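Local coordinates for protein neck and C-terminal motor domain of Kar3 (Candida glabrata, PDB 4GKR) that binds ADP and magnesium as a kinesin-14 motor and probably uses ATP hydrolysis to move along microtubules in mitosis, at residues 120-123 with 124-128. Residues are numbered along the deposited sequence; the frame is centred on the assembly and turned at random.
Sequences KTYT and MLNPG. With MG (magnesium ion), chain C; ADP (adenosine-5'-diphosphate), chain D.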
loop_
_atom_site.group_PDB
_atom_site.type_symbol
_atom_site.label_atom_id
_atom_site.label_comp_id
_atom_site.label_asym_id
_atom_site.label_seq_id
_atom_site.Cartn_x
_atom_site.Cartn_y
_atom_site.Cartn_z
ATOM N N LYS A 120 -2.722 9.828 1.268
ATOM C CA LYS A 120 -2.783 8.372 1.163
ATOM C C LYS A 120 -3.857 7.927 0.166
ATOM O O LYS A 120 -3.583 7.131 -0.733
ATOM C CB LYS A 120 -3.061 7.744 2.517
ATOM C CG LYS A 120 -1.998 7.984 3.567
ATOM C CD LYS A 120 -2.357 7.229 4.833
ATOM C CE LYS A 120 -3.606 7.793 5.510
ATOM N NZ LYS A 120 -3.484 9.251 5.798
ATOM N N THR A 121 -5.069 8.466 0.315
ATOM C CA THR A 121 -6.171 8.094 -0.549
ATOM C C THR A 121 -5.856 8.508 -1.973
ATOM O O THR A 121 -6.153 7.793 -2.927
ATOM C CB THR A 121 -7.482 8.754 -0.083
ATOM O OG1 THR A 121 -7.789 8.308 1.246
ATOM C CG2 THR A 121 -8.645 8.402 -0.997
ATOM N N TYR A 122 -5.255 9.676 -2.114
ATOM C CA TYR A 122 -4.939 10.196 -3.422
ATOM C C TYR A 122 -3.931 9.279 -4.109
ATOM O O TYR A 122 -4.092 8.944 -5.271
ATOM C CB TYR A 122 -4.409 11.630 -3.312
ATOM C CG TYR A 122 -4.037 12.221 -4.639
ATOM C CD1 TYR A 122 -2.781 11.975 -5.199
ATOM C CD2 TYR A 122 -4.947 13.017 -5.355
ATOM C CE1 TYR A 122 -2.431 12.496 -6.428
ATOM C CE2 TYR A 122 -4.602 13.553 -6.590
ATOM C CZ TYR A 122 -3.341 13.289 -7.116
ATOM O OH TYR A 122 -2.976 13.807 -8.331
ATOM N N THR A 123 -2.899 8.871 -3.378
ATOM C CA THR A 123 -1.930 7.922 -3.883
ATOM C C THR A 123 -2.552 6.576 -4.276
ATOM O O THR A 123 -2.248 6.048 -5.338
ATOM C CB THR A 123 -0.801 7.701 -2.859
ATOM O OG1 THR A 123 -0.094 8.929 -2.683
ATOM C CG2 THR A 123 0.195 6.626 -3.348
ATOM N N MET A 124 -3.425 6.026 -3.435
ATOM C CA MET A 124 -3.973 4.692 -3.713
ATOM C C MET A 124 -5.185 4.663 -4.655
ATOM O O MET A 124 -5.338 3.704 -5.415
ATOM C CB MET A 124 -4.273 3.925 -2.424
ATOM C CG MET A 124 -3.076 3.819 -1.491
ATOM S SD MET A 124 -1.688 2.848 -2.157
ATOM C CE MET A 124 -2.427 1.215 -2.221
ATOM N N LEU A 125 -6.012 5.711 -4.636
ATOM C CA LEU A 125 -7.362 5.613 -5.213
ATOM C C LEU A 125 -7.789 6.706 -6.170
ATOM O O LEU A 125 -8.955 6.766 -6.535
ATOM C CB LEU A 125 -8.405 5.544 -4.106
ATOM C CG LEU A 125 -8.459 4.306 -3.212
ATOM C CD1 LEU A 125 -9.514 4.506 -2.119
ATOM C CD2 LEU A 125 -8.748 3.061 -4.059
ATOM N N ASN A 126 -6.873 7.575 -6.573
ATOM C CA ASN A 126 -7.223 8.631 -7.505
ATOM C C ASN A 126 -7.679 8.063 -8.862
ATOM O O ASN A 126 -6.970 7.250 -9.450
ATOM C CB ASN A 126 -6.032 9.559 -7.691
ATOM C CG ASN A 126 -6.434 10.910 -8.217
ATOM O OD1 ASN A 126 -5.889 11.376 -9.220
ATOM N ND2 ASN A 126 -7.408 11.549 -7.557
ATOM N N PRO A 127 -8.857 8.486 -9.364
ATOM C CA PRO A 127 -9.403 7.873 -10.593
ATOM C C PRO A 127 -8.411 7.835 -11.762
ATOM O O PRO A 127 -7.896 8.876 -12.177
ATOM C CB PRO A 127 -10.594 8.776 -10.933
ATOM C CG PRO A 127 -11.003 9.367 -9.628
ATOM C CD PRO A 127 -9.739 9.555 -8.847
ATOM N N GLY A 128 -8.149 6.632 -12.271
ATOM C CA GLY A 128 -7.230 6.435 -13.395
ATOM C C GLY A 128 -5.746 6.466 -13.038
ATOM O O GLY A 128 -4.955 5.694 -13.576
HETATM MG MG MG C . -7.718 9.138 3.346
HETATM P PB ADP D . -5.253 11.271 3.305
HETATM O O1B ADP D . -3.771 10.961 3.448
HETATM O O2B ADP D . -6.055 10.201 2.610
HETATM O O3B ADP D . -5.809 11.780 4.606
HETATM P PA ADP D . -5.984 12.634 0.837
HETATM O O1A ADP D . -5.498 11.684 -0.211
HETATM O O2A ADP D . -7.469 12.749 1.087
HETATM O O3A ADP D . -5.232 12.510 2.272
HETATM O "O5'" ADP D . -5.334 14.008 0.334
HETATM C "C5'" ADP D . -5.496 15.232 1.054
HETATM C "C4'" ADP D . -5.775 16.372 0.068
HETATM O "O4'" ADP D . -4.610 16.762 -0.683
HETATM C "C3'" ADP D . -6.804 15.963 -0.967
HETATM O "O3'" ADP D . -7.620 17.112 -1.155
HETATM C "C2'" ADP D . -5.997 15.643 -2.223
HETATM O "O2'" ADP D . -6.676 15.934 -3.442
HETATM C "C1'" ADP D . -4.760 16.499 -2.088
HETATM N N9 ADP D . -3.553 15.773 -2.537
HETATM C C8 ADP D . -2.919 14.831 -1.831
HETATM N N7 ADP D . -1.834 14.357 -2.487
HETATM C C5 ADP D . -1.750 15.017 -3.641
HETATM C C6 ADP D . -0.829 15.007 -4.797
HETATM N N6 ADP D . 0.230 14.175 -4.834
HETATM N N1 ADP D . -1.102 15.850 -5.818
HETATM C C2 ADP D . -2.162 16.691 -5.796
HETATM N N3 ADP D . -3.039 16.754 -4.777
HETATM C C4 ADP D . -2.890 15.956 -3.680
HETATM O O HOH W 1 -6.866 7.379 3.668
HETATM O O HOH W 2 -9.573 8.304 3.344
HETATM O O HOH W 3 -8.599 10.589 2.197
HETATM O O HOH W 4 -7.861 10.119 4.835
#
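Lys120 and Met124 meet one turn apart in the short helix 120-125. Met124 N donates to Lys120 O at 2.9 Å, and Met124 CG lies against the same carbonyl oxygen. The lysine chain bends at chi3 and chi4 and turns back to the nucleotide. There Lys120 N and NZ both donate to O1B of the ADP beta phosphate, so two donors of one residue grip a single oxygen. NZ is also hydrogen-bonded to Gly114 O.

Thr121 O takes the N-H of Leu125 at 2.7 Å, while Thr121 CG2 reaches Leu125 CD1 at 4.1 Å. Thr121 N donates to ADP O2B. OG1 binds the magnesium ion at 2.3 Å and is also hydrogen-bonded to Asp268. ADP O2B and four waters complete six ligands on the metal.

Tyr122 N donates to O1A of the alpha phosphate, and its side chain is sandwiched. Its CG is anti to the backbone N (chi1 179°), which lays the ring against the adenine. One face meets the base, with ADP C5 offset toward the rim. The Asn126 side chain stacks on the opposite face, its amide plane 30° from the ring and ND2 3.6 Å from Tyr122 CE2. A weak hydrogen bond from Asn126 N to Tyr122 O, 3.4 Å long, joins the two backbones.

Thr123 OG1 is hydrogen-bonded to Gly119 O, one turn earlier, and to Asn341.

Backbone amides, lysine and metal-binding threonine gathered on the diphosphate at a helix start mark the P-loop (Walker A) of the kinesin motor domain.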